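Long-range contacts in uncharacterized protein (Bacteroides uniformis, PDB 4K61), which is of unknown function but belongs to the putative beta-lactamase-inhibitor-like, PepSY-like family: residues 30-35 and 43-48; 52-57 and 87-92. All coordinates share one frame; numbering follows the deposited sequence.

From the N terminus the chain runs through helix 6-15 and strand 23-27 into strand 30-37, turns, and comes back along strand 40-46; contact 1 closes this beta hairpin over a gap of seven residues. A short turn leads into strand 52-58. Contact 2 then closes a much longer loop of 29 residues, which includes helix 67-75, when strand 82-90 lines up beside strand 52-58. The two loops follow one another in series, neither enclosing nor crossing the other. Together they join four consecutive strands of one antiparallel sheet, bridged where Lys43 and Trp45 bond through their backbones to Gln56 and Val53, and Trp45 packs on Gln56.

Contact 1: residues 30-35 and 43-48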
ATOM      1  N   TYR A  30      12.487  -4.393  -7.032  1.00 39.92           N
ATOM      2  CA  TYR A  30      11.417  -3.800  -7.841  1.00 37.38           C
ATOM      3  C   TYR A  30      11.625  -2.329  -8.160  1.00 37.53           C
ATOM      4  O   TYR A  30      12.339  -1.602  -7.447  1.00 40.22           O
ATOM      5  CB  TYR A  30      10.101  -3.933  -7.066  1.00 35.97           C
ATOM      6  CG  TYR A  30       9.803  -5.349  -6.700  1.00 35.87           C
ATOM      7  CD1 TYR A  30       9.283  -6.242  -7.643  1.00 37.05           C
ATOM      8  CD2 TYR A  30      10.066  -5.814  -5.421  1.00 37.91           C
ATOM      9  CE1 TYR A  30       9.061  -7.569  -7.323  1.00 38.33           C
ATOM     10  CE2 TYR A  30       9.813  -7.131  -5.086  1.00 39.60           C
ATOM     11  CZ  TYR A  30       9.314  -7.995  -6.039  1.00 38.63           C
ATOM     12  OH  TYR A  30       9.095  -9.290  -5.679  1.00 40.04           O
ATOM     13  N   TYR A  31      11.028  -1.908  -9.272  1.00 36.21           N
ATOM     14  CA  TYR A  31      10.905  -0.503  -9.613  1.00 34.49           C
ATOM     15  C   TYR A  31       9.567  -0.061  -9.102  1.00 32.90           C
ATOM     16  O   TYR A  31       8.558  -0.744  -9.308  1.00 29.31           O
ATOM     17  CB  TYR A  31      10.931  -0.324 -11.121  1.00 35.24           C
ATOM     18  CG  TYR A  31      12.182  -0.838 -11.739  1.00 36.90           C
ATOM     19  CD1 TYR A  31      13.351  -0.059 -11.780  1.00 39.23           C
ATOM     20  CD2 TYR A  31      12.241  -2.118 -12.255  1.00 38.27           C
ATOM     21  CE1 TYR A  31      14.503  -0.545 -12.312  1.00 42.68           C
ATOM     22  CE2 TYR A  31      13.397  -2.607 -12.786  1.00 41.09           C
ATOM     23  CZ  TYR A  31      14.527  -1.819 -12.822  1.00 43.64           C
ATOM     24  OH  TYR A  31      15.679  -2.295 -13.363  1.00 46.73           O
ATOM     25  N   VAL A  32       9.534   1.119  -8.493  1.00 33.70           N
ATOM     26  CA  VAL A  32       8.276   1.634  -7.975  1.00 30.17           C
ATOM     27  C   VAL A  32       7.978   2.955  -8.636  1.00 28.31           C
ATOM     28  O   VAL A  32       8.797   3.889  -8.602  1.00 28.43           O
ATOM     29  CB  VAL A  32       8.325   1.809  -6.441  1.00 31.27           C
ATOM     30  CG1 VAL A  32       6.986   2.360  -5.933  1.00 28.63           C
ATOM     31  CG2 VAL A  32       8.697   0.489  -5.767  1.00 34.22           C
ATOM     32  N   ALA A  33       6.791   3.014  -9.264  1.00 26.75           N
ATOM     33  CA  ALA A  33       6.238   4.233  -9.816  1.00 26.84           C
ATOM     34  C   ALA A  33       5.290   4.848  -8.835  1.00 24.11           C
ATOM     35  O   ALA A  33       4.408   4.172  -8.314  1.00 25.16           O
ATOM     36  CB  ALA A  33       5.506   3.961 -11.121  1.00 25.55           C
ATOM     37  N   ASP A  34       5.493   6.136  -8.567  1.00 25.85           N
ATOM     38  CA  ASP A  34       4.626   6.894  -7.701  1.00 24.76           C
ATOM     39  C   ASP A  34       4.039   8.030  -8.513  1.00 23.55           C
ATOM     40  O   ASP A  34       4.746   8.827  -9.135  1.00 27.08           O
ATOM     41  CB  ASP A  34       5.365   7.468  -6.494  1.00 27.52           C
ATOM     42  CG  ASP A  34       4.445   8.216  -5.602  1.00 28.26           C
ATOM     43  OD1 ASP A  34       3.539   7.563  -5.022  1.00 27.85           O
ATOM     44  OD2 ASP A  34       4.563   9.442  -5.516  1.00 32.82           O
ATOM     45  N   PHE A  35       2.726   8.109  -8.470  1.00 22.74           N
ATOM     46  CA  PHE A  35       2.005   9.045  -9.307  1.00 22.62           C
ATOM     47  C   PHE A  35       0.611   9.233  -8.775  1.00 22.60           C
ATOM     48  O   PHE A  35       0.101   8.439  -7.989  1.00 22.03           O
ATOM     49  CB  PHE A  35       1.952   8.567 -10.775  1.00 21.75           C
ATOM     50  CG  PHE A  35       1.357   7.196 -10.951  1.00 19.67           C
ATOM     51  CD1 PHE A  35       2.119   6.084 -10.746  1.00 19.44           C
ATOM     52  CD2 PHE A  35       0.036   7.028 -11.280  1.00 17.51           C
ATOM     53  CE1 PHE A  35       1.574   4.816 -10.898  1.00 20.06           C
ATOM     54  CE2 PHE A  35      -0.524   5.766 -11.452  1.00 18.42           C
ATOM     55  CZ  PHE A  35       0.248   4.656 -11.252  1.00 18.25           C
ATOM     56  N   LYS A  43       0.902   3.774  -6.180  1.00 20.51           N
ATOM     57  CA  LYS A  43       2.202   3.206  -6.369  1.00 22.11           C
ATOM     58  C   LYS A  43       2.050   1.857  -7.012  1.00 21.88           C
ATOM     59  O   LYS A  43       1.148   1.077  -6.684  1.00 23.84           O
ATOM     60  CB  LYS A  43       2.986   3.072  -5.050  1.00 22.23           C
ATOM     61  CG  LYS A  43       3.517   4.387  -4.511  1.00 27.06           C
ATOM     62  CD  LYS A  43       4.207   4.184  -3.168  1.00 30.24           C
ATOM     63  CE  LYS A  43       4.861   5.451  -2.678  1.00 36.24           C
ATOM     64  NZ  LYS A  43       3.834   6.421  -2.233  1.00 39.79           N
ATOM     65  N   VAL A  44       2.913   1.592  -7.975  1.00 22.31           N
ATOM     66  CA  VAL A  44       2.873   0.318  -8.664  1.00 22.30           C
ATOM     67  C   VAL A  44       4.297  -0.240  -8.694  1.00 25.87           C
ATOM     68  O   VAL A  44       5.259   0.474  -9.020  1.00 28.13           O
ATOM     69  CB  VAL A  44       2.356   0.429 -10.109  1.00 23.29           C
ATOM     70  CG1 VAL A  44       2.301  -0.930 -10.756  1.00 23.69           C
ATOM     71  CG2 VAL A  44       0.962   1.024 -10.163  1.00 22.33           C
ATOM     72  N   TRP A  45       4.405  -1.498  -8.293  1.00 25.82           N
ATOM     73  CA  TRP A  45       5.683  -2.213  -8.218  1.00 27.64           C
ATOM     74  C   TRP A  45       5.830  -3.052  -9.467  1.00 29.21           C
ATOM     75  O   TRP A  45       4.898  -3.814  -9.800  1.00 28.76           O
ATOM     76  CB  TRP A  45       5.728  -3.157  -6.998  1.00 28.58           C
ATOM     77  CG  TRP A  45       6.087  -2.488  -5.686  1.00 30.12           C
ATOM     78  CD1 TRP A  45       7.251  -2.618  -4.989  1.00 31.58           C
ATOM     79  CD2 TRP A  45       5.266  -1.594  -4.922  1.00 27.47           C
ATOM     80  NE1 TRP A  45       7.224  -1.849  -3.857  1.00 30.26           N
ATOM     81  CE2 TRP A  45       6.004  -1.226  -3.781  1.00 27.75           C
ATOM     82  CE3 TRP A  45       3.967  -1.074  -5.084  1.00 26.33           C
ATOM     83  CZ2 TRP A  45       5.509  -0.357  -2.829  1.00 27.64           C
ATOM     84  CZ3 TRP A  45       3.470  -0.224  -4.110  1.00 24.46           C
ATOM     85  CH2 TRP A  45       4.242   0.139  -3.016  1.00 26.23           C
ATOM     86  N   PHE A  46       7.009  -2.948 -10.122  1.00 28.39           N
ATOM     87  CA  PHE A  46       7.299  -3.764 -11.293  1.00 30.69           C
ATOM     88  C   PHE A  46       8.531  -4.597 -11.041  1.00 34.49           C
ATOM     89  O   PHE A  46       9.533  -4.094 -10.484  1.00 34.53           O
ATOM     90  CB  PHE A  46       7.570  -2.891 -12.522  1.00 31.04           C
ATOM     91  CG  PHE A  46       6.395  -2.105 -12.966  1.00 28.94           C
ATOM     92  CD1 PHE A  46       6.156  -0.861 -12.414  1.00 28.33           C
ATOM     93  CD2 PHE A  46       5.496  -2.609 -13.911  1.00 29.05           C
ATOM     94  CE1 PHE A  46       5.060  -0.117 -12.790  1.00 26.52           C
ATOM     95  CE2 PHE A  46       4.377  -1.852 -14.287  1.00 27.55           C
ATOM     96  CZ  PHE A  46       4.176  -0.612 -13.737  1.00 26.10           C
ATOM     97  N   ASP A  47       8.488  -5.858 -11.482  1.00 35.46           N
ATOM     98  CA  ASP A  47       9.700  -6.663 -11.454  1.00 41.26           C
ATOM     99  C   ASP A  47      10.640  -6.359 -12.640  1.00 43.00           C
ATOM    100  O   ASP A  47      10.333  -5.543 -13.492  1.00 42.16           O
ATOM    101  CB  ASP A  47       9.370  -8.174 -11.320  1.00 44.34           C
ATOM    102  CG  ASP A  47       8.620  -8.752 -12.528  1.00 45.80           C
ATOM    103  OD1 ASP A  47       8.737  -8.223 -13.672  1.00 41.95           O
ATOM    104  OD2 ASP A  47       7.931  -9.789 -12.286  1.00 48.25           O
ATOM    105  N   GLY A  48      11.754  -7.069 -12.728  1.00 48.24           N
ATOM    106  CA  GLY A  48      12.705  -6.895 -13.842  1.00 52.59           C
ATOM    107  C   GLY A  48      12.169  -7.214 -15.230  1.00 54.18           C
ATOM    108  O   GLY A  48      12.759  -6.803 -16.234  1.00 58.36           O
TER
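Val32 sets CG2 over one face of the Trp45 indole, 3.6 Å from the centroid of its five-membered ring, a CH-pi contact between cross-strand neighbours of a non-hydrogen-bonded pair. Trp45 CG lies beside its own backbone N (chi1 -82°), which lays the indole along the valine; its edge turns toward the Tyr30 ring in an offset edge-to-face pair with planes 72° apart. Tyr30 CB meets Trp45 CD1 at 3.8 Å. This cluster is the tightly packed part, and the buried indole NE1 is satisfied by Asp27. Farther along the same face, packing is looser at the partly exposed Asp34-Lys43 pair: the lysine chain, bent at its last torsion, brings NZ to Asp34 OD1 at 3.0 Å, from above the carboxylate plane. The ammonium is shared with Asp41, its stronger partner. Beneath these side chains the hairpin is held by two hydrogen-bonded pairs, Tyr31 with Phe46 and Ala33 with Val44; the shortest bond runs from Phe46 N to Tyr31 O (2.8 Å). On the opposite face, also buried, Phe35 turns the edge of its ring to Val44 CG2, 3.9 Å from Phe35 CZ. Helix 6-15 covers the face of Ala33, Phe35 and Phe46 through Leu12, while strands 23-27 and 52-58 flank the hairpin, pairing with strands 30-37 and 40-46 respectively.

Contact 2: residues 52-57 and 87-92; sequences WVMQQT and TWVQFP
Gln55 and Gln90 pair twice, through backbone and side chain. Gln55 N gives to Gln90 O and Gln90 N to Gln55 O, both at 2.8 Å, the second almost straight. Their extended side chains run alongside each other, amide planes 59° apart, and Gln55 NE2 reaches Gln90 OE1 at 3.1 Å, a bent bond (135°) that arrives above the acceptor's carbonyl plane. Tyr16 OH holds Gln55 OE1. Gln90 OE1 also accepts from water 1 at 2.7 Å; the water's other hydrogen goes to Trp88 O, and it accepts from Thr57 OG1, whose place beside the backbone N (chi1 -58°) brings it to the water. Trp88 O also takes Thr57 N at 2.9 Å, and Trp88 N returns a bond to Thr57 O. Where the pairing ends, Pro92 CD sits over the six-membered ring of Trp52, 3.8 Å from its centroid. On the face opposite the Gln55-Gln90 pair, Met54, a selenomethionine, places SE 3.8 Å from Val89 CG1 and obliquely beside the Phe91 ring, a Met-aromatic contact. With Gln55 OE1, Gln90 OE1 and Trp88 O all satisfied, directional bonds should fix the glutamine face, whereas the Met54 face relies mainly on packing under Phe139 of helix 136-139, its one buried amide, Gln56, giving NE2 to Leu134 O.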
ATOM      1  N   TRP A  52       3.759  -6.008 -13.436  1.00 34.96           N
ATOM      2  CA  TRP A  52       3.342  -5.412 -12.189  1.00 32.32           C
ATOM      3  C   TRP A  52       3.027  -6.497 -11.160  1.00 34.73           C
ATOM      4  O   TRP A  52       2.392  -7.515 -11.468  1.00 32.64           O
ATOM      5  CB  TRP A  52       2.159  -4.458 -12.379  1.00 30.01           C
ATOM      6  CG  TRP A  52       0.797  -5.104 -12.440  1.00 29.48           C
ATOM      7  CD1 TRP A  52       0.201  -5.632 -13.520  1.00 31.54           C
ATOM      8  CD2 TRP A  52      -0.164  -5.172 -11.375  1.00 30.39           C
ATOM      9  NE1 TRP A  52      -1.057  -6.094 -13.196  1.00 32.19           N
ATOM     10  CE2 TRP A  52      -1.310  -5.813 -11.885  1.00 29.29           C
ATOM     11  CE3 TRP A  52      -0.147  -4.787 -10.034  1.00 27.81           C
ATOM     12  CZ2 TRP A  52      -2.433  -6.081 -11.109  1.00 29.82           C
ATOM     13  CZ3 TRP A  52      -1.282  -5.042  -9.250  1.00 25.52           C
ATOM     14  CH2 TRP A  52      -2.397  -5.699  -9.794  1.00 26.30           C
ATOM     15  N   VAL A  53       3.493  -6.275  -9.937  1.00 33.25           N
ATOM     16  CA  VAL A  53       3.322  -7.293  -8.872  1.00 32.97           C
ATOM     17  C   VAL A  53       2.533  -6.808  -7.655  1.00 31.37           C
ATOM     18  O   VAL A  53       2.054  -7.616  -6.875  1.00 32.36           O
ATOM     19  CB  VAL A  53       4.676  -7.878  -8.457  1.00 34.99           C
ATOM     20  CG1 VAL A  53       5.314  -8.573  -9.642  1.00 38.67           C
ATOM     21  CG2 VAL A  53       5.600  -6.793  -7.927  1.00 37.33           C
HETATM   22  N   MSE A  54       2.412  -5.491  -7.510  1.00 27.38           N
HETATM   23  CA  MSE A  54       1.604  -4.894  -6.439  1.00 26.16           C
HETATM   24  C   MSE A  54       1.215  -3.509  -6.883  1.00 25.71           C
HETATM   25  O   MSE A  54       1.981  -2.819  -7.589  1.00 25.98           O
HETATM   26  CB  MSE A  54       2.413  -4.842  -5.128  1.00 26.34           C
HETATM   27  CG  MSE A  54       1.604  -4.169  -4.003  1.00 24.17           C
HETATM   28 SE   MSE A  54       2.410  -4.661  -2.266  0.75 27.24          SE
HETATM   29  CE  MSE A  54       4.160  -3.733  -2.487  1.00 27.98           C
ATOM     30  N   GLN A  55       0.048  -3.063  -6.422  1.00 22.59           N
ATOM     31  CA  GLN A  55      -0.351  -1.679  -6.518  1.00 20.81           C
ATOM     32  C   GLN A  55      -0.934  -1.245  -5.183  1.00 18.44           C
ATOM     33  O   GLN A  55      -1.606  -2.018  -4.523  1.00 20.30           O
ATOM     34  CB  GLN A  55      -1.413  -1.499  -7.586  1.00 21.99           C
ATOM     35  CG  GLN A  55      -2.021  -0.092  -7.638  1.00 20.97           C
ATOM     36  CD  GLN A  55      -2.974   0.027  -8.806  1.00 24.80           C
ATOM     37  OE1 GLN A  55      -2.560   0.273  -9.937  1.00 23.82           O
ATOM     38  NE2 GLN A  55      -4.250  -0.178  -8.543  1.00 25.56           N
ATOM     39  N   GLN A  56      -0.635  -0.023  -4.799  1.00 18.96           N
ATOM     40  CA  GLN A  56      -1.178   0.553  -3.597  1.00 18.19           C
ATOM     41  C   GLN A  56      -1.844   1.862  -3.911  1.00 18.33           C
ATOM     42  O   GLN A  56      -1.295   2.727  -4.595  1.00 20.29           O
ATOM     43  CB  GLN A  56      -0.095   0.743  -2.552  1.00 19.69           C
ATOM     44  CG  GLN A  56       0.449  -0.576  -2.017  1.00 19.99           C
ATOM     45  CD  GLN A  56       1.547  -0.393  -0.999  1.00 21.34           C
ATOM     46  OE1 GLN A  56       1.873   0.715  -0.571  1.00 24.91           O
ATOM     47  NE2 GLN A  56       2.148  -1.503  -0.606  1.00 25.29           N
ATOM     48  N   THR A  57      -3.041   2.026  -3.358  1.00 18.07           N
ATOM     49  CA  THR A  57      -3.725   3.318  -3.410  1.00 16.49           C
ATOM     50  C   THR A  57      -3.827   3.872  -1.995  1.00 18.23           C
ATOM     51  O   THR A  57      -4.281   3.201  -1.060  1.00 16.88           O
ATOM     52  CB  THR A  57      -5.134   3.125  -3.986  1.00 19.17           C
ATOM     53  OG1 THR A  57      -5.025   2.538  -5.285  1.00 17.57           O
ATOM     54  CG2 THR A  57      -5.888   4.419  -4.085  1.00 20.29           C
ATOM     55  N   THR A  87      -4.256   2.117   3.296  1.00 18.15           N
ATOM     56  CA  THR A  87      -3.788   1.768   1.966  1.00 17.74           C
ATOM     57  C   THR A  87      -4.590   0.582   1.445  1.00 17.39           C
ATOM     58  O   THR A  87      -4.781  -0.425   2.144  1.00 18.61           O
ATOM     59  CB  THR A  87      -2.288   1.438   1.998  1.00 20.55           C
ATOM     60  OG1 THR A  87      -1.586   2.558   2.525  1.00 23.05           O
ATOM     61  CG2 THR A  87      -1.737   1.138   0.623  1.00 19.28           C
ATOM     62  N   TRP A  88      -5.076   0.718   0.212  1.00 16.42           N
ATOM     63  CA  TRP A  88      -5.659  -0.379  -0.533  1.00 17.51           C
ATOM     64  C   TRP A  88      -4.615  -1.065  -1.378  1.00 17.40           C
ATOM     65  O   TRP A  88      -4.028  -0.465  -2.274  1.00 16.96           O
ATOM     66  CB  TRP A  88      -6.787   0.176  -1.419  1.00 19.29           C
ATOM     67  CG  TRP A  88      -7.562  -0.758  -2.264  1.00 19.04           C
ATOM     68  CD1 TRP A  88      -7.785  -0.651  -3.613  1.00 19.26           C
ATOM     69  CD2 TRP A  88      -8.307  -1.891  -1.826  1.00 19.23           C
ATOM     70  NE1 TRP A  88      -8.608  -1.653  -4.048  1.00 22.31           N
ATOM     71  CE2 TRP A  88      -8.944  -2.440  -2.977  1.00 22.55           C
ATOM     72  CE3 TRP A  88      -8.504  -2.499  -0.576  1.00 19.07           C
ATOM     73  CZ2 TRP A  88      -9.759  -3.551  -2.912  1.00 23.49           C
ATOM     74  CZ3 TRP A  88      -9.317  -3.645  -0.525  1.00 22.98           C
ATOM     75  CH2 TRP A  88      -9.945  -4.134  -1.687  1.00 25.58           C
ATOM     76  N   VAL A  89      -4.336  -2.313  -1.038  1.00 16.97           N
ATOM     77  CA  VAL A  89      -3.256  -3.068  -1.645  1.00 19.21           C
ATOM     78  C   VAL A  89      -3.853  -4.122  -2.575  1.00 19.18           C
ATOM     79  O   VAL A  89      -4.628  -5.016  -2.153  1.00 20.59           O
ATOM     80  CB  VAL A  89      -2.409  -3.769  -0.572  1.00 18.93           C
ATOM     81  CG1 VAL A  89      -1.217  -4.453  -1.217  1.00 19.47           C
ATOM     82  CG2 VAL A  89      -1.965  -2.808   0.507  1.00 19.00           C
ATOM     83  N   GLN A  90      -3.438  -4.064  -3.834  1.00 19.87           N
ATOM     84  CA  GLN A  90      -3.920  -4.986  -4.857  1.00 21.58           C
ATOM     85  C   GLN A  90      -2.756  -5.705  -5.542  1.00 23.93           C
ATOM     86  O   GLN A  90      -1.591  -5.226  -5.562  1.00 23.47           O
ATOM     87  CB  GLN A  90      -4.727  -4.211  -5.898  1.00 22.83           C
ATOM     88  CG  GLN A  90      -5.977  -3.512  -5.360  1.00 22.64           C
ATOM     89  CD  GLN A  90      -6.646  -2.664  -6.437  1.00 22.98           C
ATOM     90  OE1 GLN A  90      -6.273  -1.519  -6.661  1.00 22.13           O
ATOM     91  NE2 GLN A  90      -7.590  -3.247  -7.132  1.00 24.75           N
ATOM     92  N   PHE A  91      -3.093  -6.864  -6.070  1.00 25.53           N
ATOM     93  CA  PHE A  91      -2.132  -7.817  -6.652  1.00 28.32           C
ATOM     94  C   PHE A  91      -2.742  -8.446  -7.886  1.00 30.61           C
ATOM     95  O   PHE A  91      -3.965  -8.568  -7.990  1.00 28.71           O
ATOM     96  CB  PHE A  91      -1.833  -8.958  -5.686  1.00 29.59           C
ATOM     97  CG  PHE A  91      -1.400  -8.541  -4.330  1.00 27.54           C
ATOM     98  CD1 PHE A  91      -0.100  -8.149  -4.086  1.00 26.50           C
ATOM     99  CD2 PHE A  91      -2.299  -8.579  -3.271  1.00 29.17           C
ATOM    100  CE1 PHE A  91       0.303  -7.791  -2.822  1.00 26.85           C
ATOM    101  CE2 PHE A  91      -1.905  -8.228  -2.011  1.00 24.31           C
ATOM    102  CZ  PHE A  91      -0.612  -7.823  -1.771  1.00 27.13           C
ATOM    103  N   PRO A  92      -1.883  -8.923  -8.818  1.00 30.77           N
ATOM    104  CA  PRO A  92      -2.439  -9.485 -10.026  1.00 34.31           C
ATOM    105  C   PRO A  92      -3.145 -10.808  -9.783  1.00 37.07           C
ATOM    106  O   PRO A  92      -4.120 -11.091 -10.461  1.00 40.45           O
ATOM    107  CB  PRO A  92      -1.221  -9.649 -10.947  1.00 35.50           C
ATOM    108  CG  PRO A  92      -0.037  -9.598 -10.051  1.00 34.56           C
ATOM    109  CD  PRO A  92      -0.429  -8.721  -8.904  1.00 33.51           C
TER
HETATM  110  O   HOH W   1      -4.627  -0.128  -5.112  1.00 18.91           O